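PDB 3FID: putative outer membrane protein (LpxR) from Salmonella typhimurium, which removes acyl chains from lipid A as a lipopolysaccharide-modifying deacylase of the outer membrane. Local coordinates for residues R68-F79 with E128-I137. Sequence-based numbering, arbitrary orientation.
Sequences RKPEAVKGDRAF and EKYPAWQDQI
Phe79, just ahead of strand 80-94, drives its side chain between Tyr130, Ala132 and Trp133, so that two loops, each joining a pair of neighbouring antiparallel strands of the LpxR outer-membrane beta-barrel, pack around a small aromatic cluster. Phe79 CB lies over the six-membered ring of Trp133, 3.7 Å from the centroid and only 12° off the normal, in a CH-pi contact. The phenyl ring slants across the five-membered ring, with Phe79 CD1 3.4 Å from Trp133 CE2. Against Tyr130 the planes are nearly parallel but slipped; the rings barely overlap, and Phe79 CZ makes the nearest approach, to Tyr130 CD1 at 3.5 Å. With CG anti to its carbonyl carbon, Phe79 also brings CD2 and CE2 against the Ala132 methyl. Helix 114-125 borders this cluster: its Gln118 accepts a hydrogen bond through OE1 from Trp133 NE1 and touches the side chains of Phe79 and Tyr130.

Polar contacts join the loops mainly through the 3-10 turn 131-134 and the residues after it. Ile137 N donates to Phe79 O at 3.0 Å, while Gln134 NE2 reaches Pro70 O at 2.9 Å from 27° outside the carbonyl plane. Asp135 OD2 offers its anti lone pair to Ala72 N and takes a second bond from Thr241; Gln240 N holds OD1, so both carboxylate oxygens are gripped, tying Asp135 to Gln240 and Thr241, which follow helix 232-235.

Waters bridge other backbone groups, one linking Lys69 O to Ala132 N and another Phe79 N to Ala132 O. At the solvent-exposed end, the extended Arg68 presents a guanidinium face to the edge of Tyr130, NH1 lying 3.8 Å from CE2 with the planes 65° apart. A water accepts from Arg68 NH2 at 2.8 Å and donates to Glu128 O at 2.7 Å.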
# COMPACT_ATOMS: atom_id res chain seq x y z
N ARG A 68 -8.32 -0.45 -22.74
CA ARG A 68 -8.66 0.38 -23.90
C ARG A 68 -10.12 0.32 -24.34
O ARG A 68 -10.50 1.00 -25.31
CB ARG A 68 -7.75 0.04 -25.08
CG ARG A 68 -6.28 0.30 -24.82
CD ARG A 68 -5.50 0.45 -26.12
NE ARG A 68 -4.13 0.90 -25.87
CZ ARG A 68 -3.76 2.16 -25.56
NH1 ARG A 68 -4.66 3.14 -25.44
NH2 ARG A 68 -2.48 2.43 -25.37
N LYS A 69 -10.95 -0.45 -23.63
CA LYS A 69 -12.38 -0.57 -24.00
C LYS A 69 -13.19 0.66 -23.53
O LYS A 69 -12.80 1.34 -22.59
CB LYS A 69 -12.95 -1.91 -23.49
CG LYS A 69 -12.32 -3.07 -24.25
CD LYS A 69 -12.56 -4.43 -23.64
CE LYS A 69 -11.99 -5.52 -24.57
NZ LYS A 69 -11.73 -6.82 -23.87
N PRO A 70 -14.33 0.95 -24.21
CA PRO A 70 -15.07 2.18 -23.91
C PRO A 70 -15.71 2.17 -22.53
O PRO A 70 -15.90 3.25 -21.96
CB PRO A 70 -16.18 2.22 -24.98
CG PRO A 70 -15.88 1.17 -25.95
CD PRO A 70 -14.95 0.18 -25.31
N GLU A 71 -16.06 0.99 -22.03
CA GLU A 71 -16.71 0.87 -20.70
C GLU A 71 -16.07 -0.25 -19.89
O GLU A 71 -15.21 -0.99 -20.39
CB GLU A 71 -18.21 0.61 -20.85
CG GLU A 71 -18.92 1.72 -21.59
CD GLU A 71 -20.32 1.35 -21.98
OE1 GLU A 71 -21.24 2.15 -21.66
OE2 GLU A 71 -20.50 0.26 -22.59
N ALA A 72 -16.49 -0.36 -18.63
CA ALA A 72 -16.04 -1.46 -17.78
C ALA A 72 -16.40 -2.78 -18.44
O ALA A 72 -17.34 -2.84 -19.24
CB ALA A 72 -16.66 -1.36 -16.40
N VAL A 73 -15.63 -3.82 -18.12
CA VAL A 73 -15.81 -5.16 -18.69
C VAL A 73 -16.24 -6.09 -17.54
O VAL A 73 -15.56 -6.19 -16.50
CB VAL A 73 -14.48 -5.68 -19.33
CG1 VAL A 73 -14.57 -7.15 -19.70
CG2 VAL A 73 -14.12 -4.87 -20.57
N LYS A 74 -17.38 -6.76 -17.70
CA LYS A 74 -17.79 -7.75 -16.70
C LYS A 74 -16.68 -8.78 -16.57
O LYS A 74 -16.14 -9.23 -17.58
CB LYS A 74 -19.08 -8.45 -17.13
CG LYS A 74 -19.74 -9.25 -16.00
CD LYS A 74 -20.42 -8.32 -15.02
CE LYS A 74 -21.17 -9.09 -13.88
NZ LYS A 74 -22.23 -8.26 -13.17
N GLY A 75 -16.30 -9.14 -15.34
CA GLY A 75 -15.15 -10.04 -15.17
C GLY A 75 -13.81 -9.39 -14.87
O GLY A 75 -12.84 -10.07 -14.55
N ASP A 76 -13.74 -8.06 -14.95
CA ASP A 76 -12.49 -7.34 -14.60
C ASP A 76 -12.89 -6.13 -13.76
O ASP A 76 -14.04 -5.68 -13.80
CB ASP A 76 -11.71 -6.91 -15.86
CG ASP A 76 -10.22 -6.59 -15.60
OD1 ASP A 76 -9.74 -6.58 -14.43
OD2 ASP A 76 -9.51 -6.33 -16.59
N ARG A 77 -11.95 -5.63 -12.96
CA ARG A 77 -12.28 -4.45 -12.18
C ARG A 77 -12.51 -3.25 -13.10
O ARG A 77 -11.89 -3.11 -14.16
CB ARG A 77 -11.22 -4.16 -11.08
CG ARG A 77 -9.87 -3.77 -11.58
CD ARG A 77 -8.78 -4.13 -10.53
NE ARG A 77 -9.04 -3.54 -9.24
CZ ARG A 77 -8.63 -4.03 -8.08
NH1 ARG A 77 -7.98 -5.20 -7.99
NH2 ARG A 77 -8.96 -3.39 -6.97
N ALA A 78 -13.44 -2.39 -12.69
CA ALA A 78 -13.65 -1.10 -13.33
C ALA A 78 -12.50 -0.16 -12.94
O ALA A 78 -11.86 -0.38 -11.90
CB ALA A 78 -14.95 -0.51 -12.82
N PHE A 79 -12.28 0.90 -13.72
CA PHE A 79 -11.46 2.02 -13.25
C PHE A 79 -12.05 2.58 -11.93
O PHE A 79 -13.27 2.72 -11.77
CB PHE A 79 -11.34 3.13 -14.32
CG PHE A 79 -10.32 2.83 -15.40
CD1 PHE A 79 -8.95 3.00 -15.16
CD2 PHE A 79 -10.72 2.40 -16.66
CE1 PHE A 79 -7.99 2.72 -16.17
CE2 PHE A 79 -9.79 2.11 -17.69
CZ PHE A 79 -8.43 2.27 -17.46
N GLU A 128 -2.19 7.76 -24.98
CA GLU A 128 -3.63 8.03 -25.15
C GLU A 128 -4.36 7.79 -23.83
O GLU A 128 -3.94 6.98 -23.01
CB GLU A 128 -4.26 7.20 -26.29
CG GLU A 128 -3.54 7.30 -27.67
CD GLU A 128 -3.08 8.72 -28.02
OE1 GLU A 128 -3.94 9.63 -28.11
OE2 GLU A 128 -1.85 8.93 -28.21
N LYS A 129 -5.44 8.52 -23.62
CA LYS A 129 -6.22 8.34 -22.42
C LYS A 129 -7.12 7.10 -22.55
O LYS A 129 -7.40 6.64 -23.67
CB LYS A 129 -6.99 9.60 -22.05
CG LYS A 129 -8.06 10.07 -23.03
CD LYS A 129 -8.71 11.37 -22.52
CE LYS A 129 -9.11 12.31 -23.66
NZ LYS A 129 -9.98 13.47 -23.22
N TYR A 130 -7.53 6.55 -21.41
CA TYR A 130 -8.37 5.36 -21.37
C TYR A 130 -9.81 5.81 -21.19
O TYR A 130 -10.16 6.39 -20.15
CB TYR A 130 -7.95 4.44 -20.23
CG TYR A 130 -6.57 3.84 -20.34
CD1 TYR A 130 -5.76 3.73 -19.21
CD2 TYR A 130 -6.08 3.34 -21.55
CE1 TYR A 130 -4.49 3.15 -19.28
CE2 TYR A 130 -4.81 2.76 -21.62
CZ TYR A 130 -4.02 2.68 -20.48
OH TYR A 130 -2.74 2.13 -20.52
N PRO A 131 -10.66 5.56 -22.21
CA PRO A 131 -12.04 6.07 -22.19
C PRO A 131 -12.94 5.49 -21.10
O PRO A 131 -13.90 6.14 -20.71
CB PRO A 131 -12.57 5.73 -23.61
CG PRO A 131 -11.71 4.56 -24.05
CD PRO A 131 -10.34 4.84 -23.47
N ALA A 132 -12.64 4.29 -20.59
CA ALA A 132 -13.52 3.63 -19.59
C ALA A 132 -13.55 4.32 -18.23
O ALA A 132 -14.27 3.89 -17.33
CB ALA A 132 -13.23 2.13 -19.46
N TRP A 133 -12.77 5.39 -18.08
CA TRP A 133 -12.92 6.26 -16.92
C TRP A 133 -14.35 6.84 -16.84
O TRP A 133 -14.81 7.16 -15.77
CB TRP A 133 -11.87 7.38 -16.92
CG TRP A 133 -10.58 6.97 -16.28
CD1 TRP A 133 -9.35 6.80 -16.89
CD2 TRP A 133 -10.37 6.72 -14.88
NE1 TRP A 133 -8.41 6.44 -15.95
CE2 TRP A 133 -9.00 6.38 -14.71
CE3 TRP A 133 -11.21 6.76 -13.75
CZ2 TRP A 133 -8.44 6.07 -13.45
CZ3 TRP A 133 -10.66 6.44 -12.50
CH2 TRP A 133 -9.28 6.08 -12.36
N GLN A 134 -15.06 6.94 -17.98
CA GLN A 134 -16.46 7.40 -18.00
C GLN A 134 -17.36 6.41 -17.27
O GLN A 134 -18.42 6.78 -16.79
CB GLN A 134 -16.97 7.63 -19.47
CG GLN A 134 -17.01 6.39 -20.35
CD GLN A 134 -17.35 6.67 -21.84
OE1 GLN A 134 -18.14 7.58 -22.15
NE2 GLN A 134 -16.78 5.87 -22.74
N ASP A 135 -16.94 5.15 -17.23
CA ASP A 135 -17.70 4.09 -16.56
C ASP A 135 -17.04 3.65 -15.24
O ASP A 135 -17.17 2.50 -14.81
CB ASP A 135 -17.90 2.91 -17.55
CG ASP A 135 -19.02 1.97 -17.13
OD1 ASP A 135 -19.96 2.42 -16.43
OD2 ASP A 135 -18.95 0.79 -17.53
N GLN A 136 -16.30 4.58 -14.60
CA GLN A 136 -15.65 4.28 -13.30
C GLN A 136 -16.64 3.98 -12.18
O GLN A 136 -17.83 4.23 -12.31
CB GLN A 136 -14.69 5.43 -12.92
CG GLN A 136 -15.34 6.78 -12.51
CD GLN A 136 -14.27 7.80 -12.13
OE1 GLN A 136 -13.51 7.57 -11.21
NE2 GLN A 136 -14.21 8.91 -12.87
N ILE A 137 -16.14 3.42 -11.07
CA ILE A 137 -16.94 3.22 -9.86
C ILE A 137 -17.50 4.55 -9.34
O ILE A 137 -16.77 5.53 -9.24
CB ILE A 137 -16.15 2.46 -8.73
CG1 ILE A 137 -15.64 1.09 -9.25
CG2 ILE A 137 -17.01 2.29 -7.47
CD1 ILE A 137 -16.75 0.07 -9.68
O HOH W 1 -7.17 4.04 -24.87
O HOH W 2 -2.61 4.76 -23.81
O HOH W 3 -10.72 2.41 -21.50
O HOH W 4 -14.40 1.59 -15.74